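Local coordinates for protein Polyphosphate:AMP phosphotransferase (Pseudomonas aeruginosa PAO1, PDB 3CZP) that transfers phosphate from inorganic polyphosphate to AMP to make ADP, acting as a magnesium-dependent homodimer of two-domain chains, and phosphorylates GMP less efficiently, at residues Q279-D293 / V480-Y494. Residues are numbered along the deposited sequence; the frame is centred on the assembly and turned at random.
Sequences QLAAEQARLAGLIRD and VKVLRTINDAIEAAY
N487, a buried asparagine between two helices, spends both hydrogens of its amide on one residue: ND2 donates to E283 O at 2.9 Å and to E283 OE1 at 2.8 Å. Both acceptors lie near the amide plane, which fixes the rotation of the group and leaves OD1 against CA and CB of L287. E283 O also accepts from L287 N in its own helix, the two donors coming from opposite faces of the carbonyl. The carboxylate of E283 comes back to this site because its chain bends at chi2 (-66°). Arginine suits position 286, since its extended chain crosses N487, laying one guanidinium face over CB, while its nitrogens serve three acids: NE meets E491 OE2 at 2.8 Å and NH2 meets D488 OD1 at 2.9 Å, both in plane, and NH1 reaches the syn lone pair of E283 OE1 slightly out of plane. R484 carries the polar network on, with NH1 donating to Q279 OE1 at 3.0 Å and a water linking it to E283 OE2. Leucine and isoleucine suit the apolar flank: L483 enters a hole formed by L280, E283, Q284 and L287, and L287 CD1 packs on I490 CD1 at 3.7 Å. Tyrosine's long ring carries the Y494 hydroxyl to L290 O (2.6 Å), in the last turn before D293. I486 and I490 touch L301 of strand 300-307, T485 and A489 touch strand 404-412, and L287 reaches V320 of helix 313-321. The axes of 279-292 and 480-494 run roughly parallel, 30° apart, with knobs-into-holes packing; helix 475-496 packs here on the parallel sheet of the second PPK2 domain's P-loop-type alpha/beta fold, and helix 273-292 on it from outside.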
loop_
_atom_site.group_PDB
_atom_site.type_symbol
_atom_site.label_atom_id
_atom_site.label_comp_id
_atom_site.label_asym_id
_atom_site.label_seq_id
_atom_site.Cartn_x
_atom_site.Cartn_y
_atom_site.Cartn_z
ATOM N N GLN A 279 37.031 -1.743 17.648
ATOM C CA GLN A 279 36.053 -0.660 17.643
ATOM C C GLN A 279 34.796 -1.090 16.911
ATOM O O GLN A 279 33.708 -0.858 17.412
ATOM C CB GLN A 279 36.631 0.614 17.010
ATOM C CG GLN A 279 37.659 1.351 17.873
ATOM C CD GLN A 279 38.175 2.618 17.206
ATOM O OE1 GLN A 279 37.430 3.352 16.552
ATOM N NE2 GLN A 279 39.464 2.871 17.361
ATOM N N LEU A 280 34.932 -1.723 15.746
ATOM C CA LEU A 280 33.762 -2.240 15.019
ATOM C C LEU A 280 32.960 -3.183 15.930
ATOM O O LEU A 280 31.759 -3.045 16.061
ATOM C CB LEU A 280 34.185 -2.957 13.737
ATOM C CG LEU A 280 33.080 -3.475 12.814
ATOM C CD1 LEU A 280 32.468 -2.315 12.102
ATOM C CD2 LEU A 280 33.601 -4.558 11.787
ATOM N N ALA A 281 33.649 -4.124 16.564
ATOM C CA ALA A 281 33.033 -5.070 17.517
ATOM C C ALA A 281 32.341 -4.367 18.702
ATOM O O ALA A 281 31.240 -4.740 19.100
ATOM C CB ALA A 281 34.109 -6.077 18.035
ATOM N N ALA A 282 33.007 -3.369 19.273
ATOM C CA ALA A 282 32.431 -2.626 20.399
ATOM C C ALA A 282 31.154 -1.905 19.967
ATOM O O ALA A 282 30.121 -1.961 20.651
ATOM C CB ALA A 282 33.454 -1.620 20.983
ATOM N N GLU A 283 31.209 -1.240 18.824
ATOM C CA GLU A 283 30.043 -0.436 18.389
ATOM C C GLU A 283 28.827 -1.267 17.924
ATOM O O GLU A 283 27.665 -0.878 18.178
ATOM C CB GLU A 283 30.475 0.615 17.329
ATOM C CG GLU A 283 31.532 1.630 17.940
ATOM C CD GLU A 283 30.972 2.521 19.040
ATOM O OE1 GLU A 283 29.785 2.853 18.969
ATOM O OE2 GLU A 283 31.694 2.901 19.977
ATOM N N GLN A 284 29.095 -2.401 17.278
ATOM C CA GLN A 284 28.057 -3.366 16.929
ATOM C C GLN A 284 27.341 -3.913 18.189
ATOM O O GLN A 284 26.095 -3.938 18.224
ATOM C CB GLN A 284 28.643 -4.473 16.066
ATOM C CG GLN A 284 29.035 -3.987 14.660
ATOM C CD GLN A 284 29.704 -5.059 13.836
ATOM O OE1 GLN A 284 30.409 -5.918 14.375
ATOM N NE2 GLN A 284 29.474 -5.030 12.511
ATOM N N ALA A 285 28.101 -4.279 19.227
ATOM C CA ALA A 285 27.525 -4.711 20.531
ATOM C C ALA A 285 26.701 -3.608 21.197
ATOM O O ALA A 285 25.641 -3.868 21.825
ATOM C CB ALA A 285 28.658 -5.185 21.481
ATOM N N ARG A 286 27.195 -2.370 21.079
ATOM C CA ARG A 286 26.550 -1.209 21.701
ATOM C C ARG A 286 25.223 -0.988 20.996
ATOM O O ARG A 286 24.202 -0.824 21.649
ATOM C CB ARG A 286 27.448 0.029 21.570
ATOM C CG ARG A 286 26.979 1.254 22.331
ATOM C CD ARG A 286 27.972 2.358 22.147
ATOM N NE ARG A 286 27.431 3.681 22.449
ATOM C CZ ARG A 286 27.892 4.808 21.913
ATOM N NH1 ARG A 286 28.871 4.786 21.014
ATOM N NH2 ARG A 286 27.355 5.968 22.242
ATOM N N LEU A 287 25.230 -1.044 19.665
ATOM C CA LEU A 287 23.979 -0.907 18.888
ATOM C C LEU A 287 22.998 -2.018 19.229
ATOM O O LEU A 287 21.849 -1.731 19.468
ATOM C CB LEU A 287 24.207 -0.882 17.370
ATOM C CG LEU A 287 22.903 -0.822 16.517
ATOM C CD1 LEU A 287 22.147 0.462 16.804
ATOM C CD2 LEU A 287 23.185 -0.927 15.062
ATOM N N ALA A 288 23.442 -3.271 19.268
ATOM C CA ALA A 288 22.542 -4.368 19.582
ATOM C C ALA A 288 21.883 -4.123 20.953
ATOM O O ALA A 288 20.689 -4.379 21.157
ATOM C CB ALA A 288 23.308 -5.663 19.588
ATOM N N GLY A 289 22.658 -3.615 21.902
ATOM C CA GLY A 289 22.137 -3.459 23.257
ATOM C C GLY A 289 21.166 -2.309 23.343
ATOM O O GLY A 289 20.177 -2.374 24.064
ATOM N N LEU A 290 21.429 -1.244 22.585
ATOM C CA LEU A 290 20.568 -0.045 22.593
ATOM C C LEU A 290 19.219 -0.317 21.986
ATOM O O LEU A 290 18.224 0.259 22.432
ATOM C CB LEU A 290 21.238 1.122 21.871
ATOM C CG LEU A 290 22.397 1.788 22.635
ATOM C CD1 LEU A 290 23.250 2.596 21.683
ATOM C CD2 LEU A 290 21.873 2.662 23.755
ATOM N N ILE A 291 19.203 -1.153 20.933
ATOM C CA ILE A 291 17.980 -1.570 20.238
ATOM C C ILE A 291 17.111 -2.482 21.109
ATOM O O ILE A 291 15.879 -2.418 21.046
ATOM C CB ILE A 291 18.300 -2.276 18.909
ATOM C CG1 ILE A 291 18.909 -1.298 17.919
ATOM C CG2 ILE A 291 17.061 -2.888 18.306
ATOM C CD1 ILE A 291 18.033 -0.259 17.512
ATOM N N ARG A 292 17.763 -3.269 21.961
ATOM C CA ARG A 292 17.119 -4.280 22.792
ATOM C C ARG A 292 16.641 -3.611 24.084
ATOM O O ARG A 292 15.763 -4.114 24.752
ATOM C CB ARG A 292 18.119 -5.437 23.013
ATOM C CG ARG A 292 17.827 -6.458 24.132
ATOM C CD ARG A 292 19.103 -7.268 24.569
ATOM N NE ARG A 292 19.814 -7.829 23.396
ATOM C CZ ARG A 292 21.104 -7.635 23.060
ATOM N NH1 ARG A 292 21.924 -6.917 23.827
ATOM N NH2 ARG A 292 21.582 -8.192 21.940
ATOM N N ASP A 293 17.188 -2.449 24.407
ATOM C CA ASP A 293 16.830 -1.720 25.635
ATOM C C ASP A 293 15.321 -1.448 25.584
ATOM O O ASP A 293 14.790 -1.091 24.530
ATOM C CB ASP A 293 17.647 -0.412 25.697
ATOM C CG ASP A 293 17.585 0.293 27.043
ATOM O OD1 ASP A 293 16.496 0.786 27.459
ATOM O OD2 ASP A 293 18.650 0.384 27.683
ATOM N N VAL A 480 33.023 2.661 11.314
ATOM C CA VAL A 480 32.945 2.832 12.766
ATOM C C VAL A 480 32.248 4.136 13.110
ATOM O O VAL A 480 31.428 4.185 13.997
ATOM C CB VAL A 480 34.366 2.738 13.418
ATOM C CG1 VAL A 480 34.283 3.037 14.893
ATOM C CG2 VAL A 480 34.965 1.331 13.119
ATOM N N LYS A 481 32.550 5.193 12.379
ATOM C CA LYS A 481 31.890 6.483 12.573
ATOM C C LYS A 481 30.347 6.410 12.362
ATOM O O LYS A 481 29.569 6.962 13.147
ATOM C CB LYS A 481 32.536 7.522 11.658
ATOM C CG LYS A 481 31.904 8.870 11.715
ATOM C CD LYS A 481 32.742 9.933 11.065
ATOM C CE LYS A 481 32.191 11.355 11.373
ATOM N NZ LYS A 481 33.213 12.425 11.180
ATOM N N VAL A 482 29.918 5.656 11.357
ATOM C CA VAL A 482 28.492 5.464 11.081
ATOM C C VAL A 482 27.830 4.784 12.275
ATOM O O VAL A 482 26.815 5.261 12.808
ATOM C CB VAL A 482 28.269 4.626 9.756
ATOM C CG1 VAL A 482 26.871 4.081 9.707
ATOM C CG2 VAL A 482 28.559 5.486 8.487
ATOM N N LEU A 483 28.428 3.682 12.714
ATOM C CA LEU A 483 27.886 2.947 13.848
ATOM C C LEU A 483 27.907 3.848 15.096
ATOM O O LEU A 483 26.894 3.993 15.764
ATOM C CB LEU A 483 28.666 1.657 14.099
ATOM C CG LEU A 483 28.220 0.390 13.347
ATOM C CD1 LEU A 483 29.424 -0.498 13.158
ATOM C CD2 LEU A 483 27.124 -0.354 14.091
ATOM N N ARG A 484 29.035 4.494 15.370
ATOM C CA ARG A 484 29.128 5.315 16.590
ATOM C C ARG A 484 28.075 6.434 16.637
ATOM O O ARG A 484 27.526 6.723 17.688
ATOM C CB ARG A 484 30.473 5.929 16.709
ATOM C CG ARG A 484 30.767 6.530 18.066
ATOM C CD ARG A 484 32.184 7.056 18.091
ATOM N NE ARG A 484 33.210 6.033 18.244
ATOM C CZ ARG A 484 34.192 5.765 17.368
ATOM N NH1 ARG A 484 35.093 4.841 17.662
ATOM N NH2 ARG A 484 34.251 6.372 16.177
ATOM N N THR A 485 27.822 7.055 15.487
ATOM C CA THR A 485 26.829 8.104 15.377
ATOM C C THR A 485 25.418 7.620 15.663
ATOM O O THR A 485 24.641 8.280 16.395
ATOM C CB THR A 485 26.823 8.754 13.993
ATOM O OG1 THR A 485 28.123 9.267 13.674
ATOM C CG2 THR A 485 25.782 9.907 13.957
ATOM N N ILE A 486 25.045 6.523 15.037
ATOM C CA ILE A 486 23.774 5.897 15.334
ATOM C C ILE A 486 23.629 5.701 16.841
ATOM O O ILE A 486 22.667 6.157 17.422
ATOM C CB ILE A 486 23.581 4.581 14.557
ATOM C CG1 ILE A 486 23.420 4.891 13.054
ATOM C CG2 ILE A 486 22.344 3.812 15.005
ATOM C CD1 ILE A 486 23.494 3.647 12.227
ATOM N N ASN A 487 24.609 5.047 17.455
ATOM C CA ASN A 487 24.622 4.773 18.872
ATOM C C ASN A 487 24.569 6.035 19.721
ATOM O O ASN A 487 23.820 6.076 20.699
ATOM C CB ASN A 487 25.901 3.978 19.252
ATOM C CG ASN A 487 25.925 2.535 18.669
ATOM O OD1 ASN A 487 24.885 1.974 18.334
ATOM N ND2 ASN A 487 27.124 1.936 18.582
ATOM N N ASP A 488 25.389 7.046 19.384
ATOM C CA ASP A 488 25.322 8.353 20.112
ATOM C C ASP A 488 23.884 8.941 20.027
ATOM O O ASP A 488 23.373 9.492 21.002
ATOM C CB ASP A 488 26.286 9.407 19.528
ATOM C CG ASP A 488 27.735 9.106 19.783
ATOM O OD1 ASP A 488 28.049 8.221 20.614
ATOM O OD2 ASP A 488 28.577 9.792 19.137
ATOM N N ALA A 489 23.258 8.844 18.848
ATOM C CA ALA A 489 21.907 9.396 18.637
ATOM C C ALA A 489 20.813 8.686 19.468
ATOM O O ALA A 489 19.945 9.330 20.039
ATOM C CB ALA A 489 21.535 9.435 17.132
ATOM N N ILE A 490 20.858 7.364 19.540
ATOM C CA ILE A 490 19.928 6.586 20.403
ATOM C C ILE A 490 20.159 6.899 21.890
ATOM O O ILE A 490 19.218 7.181 22.614
ATOM C CB ILE A 490 20.060 5.062 20.188
ATOM C CG1 ILE A 490 19.740 4.659 18.734
ATOM C CG2 ILE A 490 19.140 4.310 21.136
ATOM C CD1 ILE A 490 20.130 3.185 18.364
ATOM N N GLU A 491 21.403 6.855 22.368
ATOM C CA GLU A 491 21.657 7.233 23.756
ATOM C C GLU A 491 21.126 8.639 24.095
ATOM O O GLU A 491 20.561 8.850 25.169
ATOM C CB GLU A 491 23.155 7.123 24.068
ATOM C CG GLU A 491 23.676 5.659 24.003
ATOM C CD GLU A 491 25.112 5.518 24.498
ATOM O OE1 GLU A 491 25.683 6.546 24.955
ATOM O OE2 GLU A 491 25.652 4.380 24.427
ATOM N N ALA A 492 21.334 9.588 23.174
ATOM C CA ALA A 492 20.900 10.950 23.356
ATOM C C ALA A 492 19.400 11.068 23.559
ATOM O O ALA A 492 18.937 11.818 24.457
ATOM C CB ALA A 492 21.321 11.812 22.173
ATOM N N ALA A 493 18.662 10.388 22.678
ATOM C CA ALA A 493 17.229 10.233 22.748
ATOM C C ALA A 493 16.793 9.706 24.112
ATOM O O ALA A 493 15.875 10.250 24.724
ATOM C CB ALA A 493 16.762 9.275 21.668
ATOM N N TYR A 494 17.436 8.646 24.599
ATOM C CA TYR A 494 17.066 8.124 25.932
ATOM C C TYR A 494 17.280 9.143 27.061
ATOM O O TYR A 494 16.542 9.170 28.054
ATOM C CB TYR A 494 17.850 6.855 26.264
ATOM C CG TYR A 494 17.572 5.684 25.373
ATOM C CD1 TYR A 494 16.465 5.666 24.502
ATOM C CD2 TYR A 494 18.400 4.576 25.397
ATOM C CE1 TYR A 494 16.222 4.587 23.689
ATOM C CE2 TYR A 494 18.159 3.498 24.584
ATOM C CZ TYR A 494 17.074 3.506 23.713
ATOM O OH TYR A 494 16.844 2.419 22.873
HETATM O O HOH W 1 37.494 5.973 15.162
HETATM O O HOH W 2 34.413 2.643 19.452
HETATM O O HOH W 3 30.666 7.691 21.587
#